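Local coordinates for response regulator (Vibrio cholerae O1 biovar El Tor, PDB 7KPO), which binds DNA as the DNA-binding domain of the sensor histidine kinase ChiS, which is thought to control chitin utilisation genes, at residues A[31-43]-A[70-82]. Numbering follows the deposited sequence.
Sequences KFTFAEQSGLWRV and WRTVLNSLDYILE. With SO4 (sulfate ion), chain B; FMT (formic acid), chain H; SO4 (sulfate ion), chain E.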
ATOM      1  N   LYS A  31      20.412  -2.269  -0.886  1.00 15.51           N
ATOM      2  CA  LYS A  31      20.140  -0.823  -1.063  1.00 15.52           C
ATOM      3  C   LYS A  31      20.638  -0.440  -2.459  1.00 15.28           C
ATOM      4  O   LYS A  31      19.940   0.287  -3.187  1.00 15.72           O
ATOM      5  CB  LYS A  31      20.878  -0.029   0.014  1.00 16.82           C
ATOM      6  CG  LYS A  31      20.929   1.477  -0.202  1.00 16.64           C
ATOM      7  CD  LYS A  31      21.770   2.204   0.830  1.00 20.09           C
ATOM      8  CE  LYS A  31      23.225   1.774   0.806  1.00 23.41           C
ATOM      9  NZ  LYS A  31      24.016   2.408   1.886  1.00 26.88           N
ATOM     10  N   PHE A  32      21.812  -0.950  -2.821  1.00 15.83           N
ATOM     11  CA  PHE A  32      22.378  -0.668  -4.160  1.00 15.31           C
ATOM     12  C   PHE A  32      21.351  -1.020  -5.233  1.00 15.09           C
ATOM     13  O   PHE A  32      21.192  -0.190  -6.170  1.00 20.69           O
ATOM     14  CB  PHE A  32      23.661  -1.462  -4.400  1.00 17.28           C
ATOM     15  CG  PHE A  32      24.168  -1.362  -5.813  1.00 19.76           C
ATOM     16  CD1 PHE A  32      23.688  -2.207  -6.801  1.00 22.98           C
ATOM     17  CD2 PHE A  32      25.104  -0.403  -6.159  1.00 24.39           C
ATOM     18  CE1 PHE A  32      24.141  -2.101  -8.106  1.00 24.64           C
ATOM     19  CE2 PHE A  32      25.564  -0.305  -7.463  1.00 27.51           C
ATOM     20  CZ  PHE A  32      25.082  -1.155  -8.433  1.00 28.40           C
ATOM     21  N   THR A  33      20.726  -2.205  -5.109  1.00 15.77           N
ATOM     22  CA  THR A  33      19.735  -2.727  -6.088  1.00 15.34           C
ATOM     23  C   THR A  33      18.491  -1.835  -6.099  1.00 14.35           C
ATOM     24  O   THR A  33      17.930  -1.623  -7.187  1.00 14.82           O
ATOM     25  CB  THR A  33      19.411  -4.196  -5.815  1.00 15.94           C
ATOM     26  OG1 THR A  33      20.636  -4.896  -6.029  1.00 18.14           O
ATOM     27  CG2 THR A  33      18.328  -4.740  -6.719  1.00 16.07           C
ATOM     28  N   PHE A  34      18.038  -1.384  -4.935  1.00 14.26           N
ATOM     29  CA  PHE A  34      16.894  -0.444  -4.938  1.00 13.37           C
ATOM     30  C   PHE A  34      17.232   0.762  -5.831  1.00 13.00           C
ATOM     31  O   PHE A  34      16.408   1.140  -6.678  1.00 13.75           O
ATOM     32  CB  PHE A  34      16.549   0.009  -3.520  1.00 13.17           C
ATOM     33  CG  PHE A  34      15.842   1.335  -3.524  1.00 12.25           C
ATOM     34  CD1 PHE A  34      14.568   1.460  -4.049  1.00 12.67           C
ATOM     35  CD2 PHE A  34      16.491   2.471  -3.077  1.00 12.35           C
ATOM     36  CE1 PHE A  34      13.947   2.695  -4.106  1.00 13.04           C
ATOM     37  CE2 PHE A  34      15.866   3.704  -3.127  1.00 12.37           C
ATOM     38  CZ  PHE A  34      14.595   3.812  -3.638  1.00 13.20           C
ATOM     39  N   ALA A  35      18.419   1.342  -5.645  1.00 13.39           N
ATOM     40  CA  ALA A  35      18.823   2.544  -6.414  1.00 12.73           C
ATOM     41  C   ALA A  35      18.944   2.224  -7.897  1.00 13.65           C
ATOM     42  O   ALA A  35      18.413   2.967  -8.724  1.00 14.32           O
ATOM     43  CB  ALA A  35      20.162   3.053  -5.887  1.00 13.54           C
ATOM     44  N   GLU A  36      19.647   1.144  -8.188  1.00 14.18           N
ATOM     45  CA  GLU A  36      19.926   0.767  -9.585  1.00 15.43           C
ATOM     46  C   GLU A  36      18.636   0.379 -10.317  1.00 15.73           C
ATOM     47  O   GLU A  36      18.413   0.878 -11.434  1.00 18.21           O
ATOM     48  CB  GLU A  36      20.930  -0.381  -9.569  1.00 17.00           C
ATOM     49  CG  GLU A  36      21.310  -0.836 -10.950  1.00 18.06           C
ATOM     50  CD  GLU A  36      21.938   0.252 -11.794  1.00 17.29           C
ATOM     51  OE1 GLU A  36      22.735   1.043 -11.239  1.00 21.61           O
ATOM     52  OE2 GLU A  36      21.616   0.317 -12.996  1.00 19.45           O
ATOM     53  N   GLN A  37      17.811  -0.466  -9.700  1.00 15.29           N
ATOM     54  CA  GLN A  37      16.587  -0.949 -10.387  1.00 15.55           C
ATOM     55  C   GLN A  37      15.565   0.188 -10.522  1.00 15.19           C
ATOM     56  O   GLN A  37      14.952   0.307 -11.597  1.00 17.44           O
ATOM     57  CB  GLN A  37      16.018  -2.148  -9.630  1.00 16.58           C
ATOM     58  CG  GLN A  37      15.101  -3.010 -10.482  1.00 18.02           C
ATOM     59  CD  GLN A  37      15.830  -3.721 -11.603  1.00 19.76           C
ATOM     60  OE1 GLN A  37      17.051  -3.901 -11.576  1.00 18.99           O
ATOM     61  NE2 GLN A  37      15.076  -4.155 -12.603  1.00 21.86           N
ATOM     62  N   SER A  38      15.396   1.001  -9.478  1.00 13.82           N
ATOM     63  CA  SER A  38      14.395   2.099  -9.525  1.00 13.63           C
ATOM     64  C   SER A  38      14.875   3.256 -10.405  1.00 13.51           C
ATOM     65  O   SER A  38      14.018   3.990 -10.920  1.00 15.40           O
ATOM     66  CB  SER A  38      14.101   2.621  -8.146  1.00 12.99           C
ATOM     67  OG  SER A  38      15.194   3.378  -7.639  1.00 12.50           O
ATOM     68  N   GLY A  39      16.192   3.439 -10.503  1.00 13.34           N
ATOM     69  CA  GLY A  39      16.769   4.585 -11.224  1.00 13.65           C
ATOM     70  C   GLY A  39      16.593   5.882 -10.443  1.00 13.63           C
ATOM     71  O   GLY A  39      16.898   6.948 -10.992  1.00 15.03           O
ATOM     72  N   LEU A  40      16.174   5.803  -9.181  1.00 11.78           N
ATOM     73  CA  LEU A  40      15.899   7.052  -8.420  1.00 12.25           C
ATOM     74  C   LEU A  40      17.170   7.660  -7.824  1.00 11.93           C
ATOM     75  O   LEU A  40      17.126   8.858  -7.492  1.00 13.38           O
ATOM     76  CB  LEU A  40      14.878   6.746  -7.322  1.00 11.93           C
ATOM     77  CG  LEU A  40      13.469   6.446  -7.826  1.00 12.84           C
ATOM     78  CD1 LEU A  40      12.603   5.916  -6.702  1.00 13.24           C
ATOM     79  CD2 LEU A  40      12.838   7.682  -8.449  1.00 15.42           C
ATOM     80  N   TRP A  41      18.235   6.872  -7.679  1.00 12.21           N
ATOM     81  CA  TRP A  41      19.490   7.370  -7.063  1.00 12.72           C
ATOM     82  C   TRP A  41      20.666   6.873  -7.882  1.00 13.61           C
ATOM     83  O   TRP A  41      20.616   5.730  -8.367  1.00 15.18           O
ATOM     84  CB  TRP A  41      19.603   6.909  -5.608  1.00 12.50           C
ATOM     85  CG  TRP A  41      18.442   7.318  -4.762  1.00 12.11           C
ATOM     86  CD1 TRP A  41      17.297   6.609  -4.552  1.00 11.56           C
ATOM     87  CD2 TRP A  41      18.308   8.541  -4.015  1.00 12.40           C
ATOM     88  NE1 TRP A  41      16.457   7.304  -3.725  1.00 11.65           N
ATOM     89  CE2 TRP A  41      17.050   8.490  -3.381  1.00 11.71           C
ATOM     90  CE3 TRP A  41      19.116   9.668  -3.831  1.00 13.27           C
ATOM     91  CZ2 TRP A  41      16.594   9.517  -2.562  1.00 13.06           C
ATOM     92  CZ3 TRP A  41      18.660  10.686  -3.022  1.00 14.51           C
ATOM     93  CH2 TRP A  41      17.414  10.609  -2.399  1.00 13.97           C
ATOM     94  N   ARG A  42      21.693   7.704  -7.993  1.00 14.35           N
ATOM     95  CA  ARG A  42      22.884   7.380  -8.800  1.00 16.55           C
ATOM     96  C   ARG A  42      23.874   6.510  -8.029  1.00 15.33           C
ATOM     97  O   ARG A  42      23.916   6.522  -6.780  1.00 15.48           O
ATOM     98  CB  ARG A  42      23.548   8.654  -9.319  1.00 19.51           C
ATOM     99  CG  ARG A  42      22.723   9.378 -10.372  1.00 23.69           C
ATOM    100  CD  ARG A  42      23.547  10.422 -11.093  1.00 28.36           C
ATOM    101  NE  ARG A  42      24.647   9.798 -11.821  1.00 31.37           N
ATOM    102  CZ  ARG A  42      25.604  10.460 -12.465  1.00 32.05           C
ATOM    103  NH1 ARG A  42      25.615  11.783 -12.469  1.00 36.05           N
ATOM    104  NH2 ARG A  42      26.556   9.792 -13.096  1.00 35.52           N
ATOM    105  N   VAL A  43      24.631   5.761  -8.815  1.00 16.67           N
ATOM    106  CA  VAL A  43      25.724   4.879  -8.337  1.00 18.37           C
ATOM    107  C   VAL A  43      27.038   5.566  -8.703  1.00 19.54           C
ATOM    108  O   VAL A  43      27.154   6.080  -9.841  1.00 19.75           O
ATOM    109  CB  VAL A  43      25.601   3.483  -8.968  1.00 21.85           C
ATOM    110  CG1 VAL A  43      26.871   2.664  -8.807  1.00 24.58           C
ATOM    111  CG2 VAL A  43      24.386   2.743  -8.426  1.00 22.73           C
ATOM    112  N   TRP A  70      12.815  16.230  -1.770  1.00 13.59           N
ATOM    113  CA  TRP A  70      11.583  15.682  -1.147  1.00 13.08           C
ATOM    114  C   TRP A  70      10.824  14.761  -2.105  1.00 12.96           C
ATOM    115  O   TRP A  70      10.366  13.700  -1.656  1.00 14.07           O
ATOM    116  CB  TRP A  70      10.681  16.827  -0.674  1.00 13.62           C
ATOM    117  CG  TRP A  70      11.379  17.765   0.260  1.00 13.23           C
ATOM    118  CD1 TRP A  70      11.978  18.943  -0.072  1.00 13.92           C
ATOM    119  CD2 TRP A  70      11.610  17.583   1.670  1.00 13.78           C
ATOM    120  NE1 TRP A  70      12.542  19.518   1.033  1.00 14.53           N
ATOM    121  CE2 TRP A  70      12.330  18.713   2.116  1.00 14.30           C
ATOM    122  CE3 TRP A  70      11.265  16.598   2.599  1.00 15.86           C
ATOM    123  CZ2 TRP A  70      12.724  18.872   3.442  1.00 15.84           C
ATOM    124  CZ3 TRP A  70      11.649  16.760   3.913  1.00 16.77           C
ATOM    125  CH2 TRP A  70      12.367  17.882   4.324  1.00 17.26           C
ATOM    126  N   ARG A  71      10.655  15.172  -3.359  1.00 13.37           N
ATOM    127  CA  ARG A  71       9.876  14.344  -4.316  1.00 14.04           C
ATOM    128  C   ARG A  71      10.605  13.028  -4.585  1.00 12.84           C
ATOM    129  O   ARG A  71       9.935  12.002  -4.716  1.00 13.42           O
ATOM    130  CB  ARG A  71       9.639  15.081  -5.633  1.00 15.40           C
ATOM    131  CG  ARG A  71       8.821  16.355  -5.492  1.00 18.65           C
ATOM    132  CD  ARG A  71       8.384  16.875  -6.848  1.00 19.69           C
ATOM    133  NE  ARG A  71       9.513  17.035  -7.755  1.00 20.08           N
ATOM    134  CZ  ARG A  71       9.418  17.252  -9.063  1.00 21.48           C
ATOM    135  NH1 ARG A  71      10.518  17.356  -9.789  1.00 22.45           N
ATOM    136  NH2 ARG A  71       8.235  17.341  -9.646  1.00 25.12           N
ATOM    137  N   THR A  72      11.932  13.069  -4.663  1.00 13.16           N
ATOM    138  CA  THR A  72      12.694  11.828  -4.920  1.00 12.30           C
ATOM    139  C   THR A  72      12.536  10.893  -3.714  1.00 11.64           C
ATOM    140  O   THR A  72      12.441   9.674  -3.907  1.00 11.48           O
ATOM    141  CB  THR A  72      14.150  12.142  -5.247  1.00 12.68           C
ATOM    142  OG1 THR A  72      14.182  12.928  -6.438  1.00 14.94           O
ATOM    143  CG2 THR A  72      14.947  10.877  -5.446  1.00 12.97           C
ATOM    144  N   VAL A  73      12.523  11.448  -2.501  1.00 12.33           N
ATOM    145  CA  VAL A  73      12.295  10.604  -1.295  1.00 12.71           C
ATOM    146  C   VAL A  73      10.873  10.030  -1.356  1.00 11.00           C
ATOM    147  O   VAL A  73      10.714   8.825  -1.139  1.00 11.38           O
ATOM    148  CB  VAL A  73      12.537  11.392   0.001  1.00 14.99           C
ATOM    149  CG1 VAL A  73      12.056  10.610   1.214  1.00 18.76           C
ATOM    150  CG2 VAL A  73      13.999  11.773   0.139  1.00 17.26           C
ATOM    151  N   LEU A  74       9.865  10.855  -1.645  1.00 11.98           N
ATOM    152  CA  LEU A  74       8.479  10.308  -1.705  1.00 11.98           C
ATOM    153  C   LEU A  74       8.389   9.242  -2.806  1.00 10.95           C
ATOM    154  O   LEU A  74       7.726   8.223  -2.581  1.00 11.92           O
ATOM    155  CB  LEU A  74       7.476  11.442  -1.926  1.00 13.80           C
ATOM    156  CG  LEU A  74       7.279  12.375  -0.734  1.00 15.50           C
ATOM    157  CD1 LEU A  74       6.414  13.561  -1.117  1.00 18.95           C
ATOM    158  CD2 LEU A  74       6.671  11.640   0.447  1.00 15.92           C
ATOM    159  N   ASN A  75       9.060   9.456  -3.941  1.00 11.19           N
ATOM    160  CA  ASN A  75       9.054   8.452  -5.039  1.00 12.05           C
ATOM    161  C   ASN A  75       9.730   7.163  -4.555  1.00 10.94           C
ATOM    162  O   ASN A  75       9.314   6.081  -4.981  1.00 12.08           O
ATOM    163  CB  ASN A  75       9.749   8.969  -6.298  1.00 13.21           C
ATOM    164  CG  ASN A  75       8.972  10.063  -6.993  1.00 15.42           C
ATOM    165  OD1 ASN A  75       7.774  10.214  -6.773  1.00 18.72           O
ATOM    166  ND2 ASN A  75       9.651  10.818  -7.837  1.00 16.95           N
ATOM    167  N   SER A  76      10.744   7.293  -3.704  1.00 10.76           N
ATOM    168  CA  SER A  76      11.464   6.127  -3.134  1.00 10.88           C
ATOM    169  C   SER A  76      10.522   5.328  -2.225  1.00 10.27           C
ATOM    170  O   SER A  76      10.474   4.089  -2.338  1.00 11.90           O
ATOM    171  CB  SER A  76      12.681   6.576  -2.382  1.00 11.16           C
ATOM    172  OG  SER A  76      13.608   7.212  -3.247  1.00 12.24           O
ATOM    173  N   LEU A  77       9.819   6.024  -1.324  1.00 10.95           N
ATOM    174  CA  LEU A  77       8.852   5.343  -0.428  1.00 12.01           C
ATOM    175  C   LEU A  77       7.788   4.645  -1.289  1.00 11.50           C
ATOM    176  O   LEU A  77       7.464   3.480  -1.013  1.00 12.67           O
ATOM    177  CB  LEU A  77       8.206   6.360   0.521  1.00 12.91           C
ATOM    178  CG  LEU A  77       9.153   7.210   1.372  1.00 13.67           C
ATOM    179  CD1 LEU A  77       8.366   8.148   2.269  1.00 14.63           C
ATOM    180  CD2 LEU A  77      10.082   6.356   2.212  1.00 14.80           C
ATOM    181  N   ASP A  78       7.286   5.323  -2.324  1.00 12.29           N
ATOM    182  CA  ASP A  78       6.239   4.737  -3.208  1.00 13.51           C
ATOM    183  C   ASP A  78       6.789   3.508  -3.945  1.00 12.59           C
ATOM    184  O   ASP A  78       6.070   2.505  -4.047  1.00 13.48           O
ATOM    185  CB  ASP A  78       5.717   5.772  -4.205  1.00 15.18           C
ATOM    186  CG  ASP A  78       4.886   6.880  -3.581  1.00 17.93           C
ATOM    187  OD1 ASP A  78       4.494   6.736  -2.409  1.00 19.27           O
ATOM    188  OD2 ASP A  78       4.656   7.889  -4.270  1.00 21.48           O
ATOM    189  N   TYR A  79       8.022   3.587  -4.440  1.00 12.03           N
ATOM    190  CA  TYR A  79       8.625   2.457  -5.191  1.00 12.09           C
ATOM    191  C   TYR A  79       8.751   1.234  -4.278  1.00 11.30           C
ATOM    192  O   TYR A  79       8.386   0.106  -4.666  1.00 12.81           O
ATOM    193  CB  TYR A  79       9.995   2.849  -5.743  1.00 12.70           C
ATOM    194  CG  TYR A  79      10.640   1.770  -6.569  1.00 13.11           C
ATOM    195  CD1 TYR A  79      11.383   0.764  -5.977  1.00 14.10           C
ATOM    196  CD2 TYR A  79      10.489   1.745  -7.946  1.00 15.22           C
ATOM    197  CE1 TYR A  79      11.971  -0.236  -6.731  1.00 15.33           C
ATOM    198  CE2 TYR A  79      11.070   0.751  -8.715  1.00 15.79           C
ATOM    199  CZ  TYR A  79      11.817  -0.241  -8.104  1.00 16.66           C
ATOM    200  OH  TYR A  79      12.398  -1.225  -8.849  1.00 20.01           O
ATOM    201  N   ILE A  80       9.279   1.455  -3.079  1.00 11.05           N
ATOM    202  CA  ILE A  80       9.473   0.340  -2.110  1.00 11.47           C
ATOM    203  C   ILE A  80       8.109  -0.258  -1.737  1.00 11.31           C
ATOM    204  O   ILE A  80       7.991  -1.497  -1.732  1.00 12.79           O
ATOM    205  CB  ILE A  80      10.307   0.837  -0.917  1.00 11.34           C
ATOM    206  CG1 ILE A  80      11.739   1.100  -1.397  1.00 11.71           C
ATOM    207  CG2 ILE A  80      10.250  -0.152   0.238  1.00 12.02           C
ATOM    208  CD1 ILE A  80      12.613   1.850  -0.423  1.00 12.46           C
ATOM    209  N   LEU A  81       7.099   0.578  -1.489  1.00 12.39           N
ATOM    210  CA  LEU A  81       5.755   0.048  -1.120  1.00 13.34           C
ATOM    211  C   LEU A  81       5.104  -0.645  -2.334  1.00 13.26           C
ATOM    212  O   LEU A  81       4.345  -1.616  -2.133  1.00 15.63           O
ATOM    213  CB  LEU A  81       4.900   1.194  -0.567  1.00 12.89           C
ATOM    214  CG  LEU A  81       5.326   1.732   0.801  1.00 13.76           C
ATOM    215  CD1 LEU A  81       4.566   3.004   1.148  1.00 14.68           C
ATOM    216  CD2 LEU A  81       5.139   0.678   1.888  1.00 16.32           C
ATOM    217  N   GLU A  82       5.422  -0.205  -3.551  1.00 13.89           N
ATOM    218  CA  GLU A  82       4.871  -0.820  -4.790  0.70 16.07           C
ATOM    219  C   GLU A  82       5.417  -2.244  -4.951  1.00 16.04           C
ATOM    220  O   GLU A  82       4.649  -3.128  -5.370  1.00 18.84           O
ATOM    221  CB  GLU A  82       5.262   0.021  -6.011  0.70 18.69           C
ATOM    222  CG  GLU A  82       4.790  -0.547  -7.339  0.70 23.85           C
ATOM    223  CD  GLU A  82       3.286  -0.558  -7.540  0.70 28.52           C
ATOM    224  OE1 GLU A  82       2.594   0.246  -6.884  0.70 35.31           O
ATOM    225  OE2 GLU A  82       2.808  -1.381  -8.344  0.70 39.33           O
TER
HETATM  226  S   SO4 B1201      13.188  16.409  -7.308  1.00 19.87           S
HETATM  227  O1  SO4 B1201      12.826  15.960  -8.626  1.00 25.79           O
HETATM  228  O2  SO4 B1201      12.983  15.356  -6.350  1.00 20.28           O
HETATM  229  O3  SO4 B1201      12.364  17.538  -6.965  1.00 19.15           O
HETATM  230  O4  SO4 B1201      14.569  16.808  -7.283  1.00 22.10           O
HETATM  231  C   FMT H1207      22.033  11.365  -6.978  1.00 22.02           C
HETATM  232  O1  FMT H1207      21.667  10.302  -6.510  1.00 16.02           O
HETATM  233  O2  FMT H1207      23.276  11.811  -7.003  1.00 25.74           O
HETATM  234  S   SO4 E1204       9.211  18.241 -13.209  0.75 40.00           S
HETATM  235  O1  SO4 E1204       8.543  19.503 -13.399  0.75 47.21           O
HETATM  236  O2  SO4 E1204       8.304  17.305 -12.599  0.75 41.31           O
HETATM  237  O3  SO4 E1204       9.642  17.730 -14.484  0.75 43.73           O
HETATM  238  O4  SO4 E1204      10.353  18.430 -12.354  0.75 36.53           O
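W41 and S76 make the one hydrogen bond between residues 31-43 and helix 70-82: NE1 of W41 donates to OG of S76 at 2.9 Å, with an N-H...O angle of 152° and the oxygen slightly out of the indole plane. S76 OG in turn donates to T72 O (2.8 Å), a carbonyl that also takes the helical N-H of S76 from its other face, so one buried hydroxyl links the indole NH to the helix backbone.

Three CH-pi contacts join the two segments. T72 CG2 sits over the six-membered ring of W41, S38 CB lies 3.5 Å from the centroid of the Y79 ring, almost on its normal, and I80 CD1 lies over one face of F34, toward its rim. With CG anti to the backbone N (chi1 -177°), the Y79 ring lies under S38; F34 CE1 meets Y79 CD1 obliquely, at 3.7 Å. L40 adds its CD1 against N75 O and S76 CA.

S38 OG donates back to F34 O and accepts from L40 N (3.0 Å), the latter an ST turn; G39, with positive phi, leaves the helix. R71 binds two sulfates, one shared with T72 OG1, both probably from the crystallisation liquor. Helix 31-38, crossing at 102°, and the loop after it thus pack through F34, S38, L40 and the NE1/CZ2 side of W41 on one side of helix 70-82, in a mainly helical DNA-binding domain.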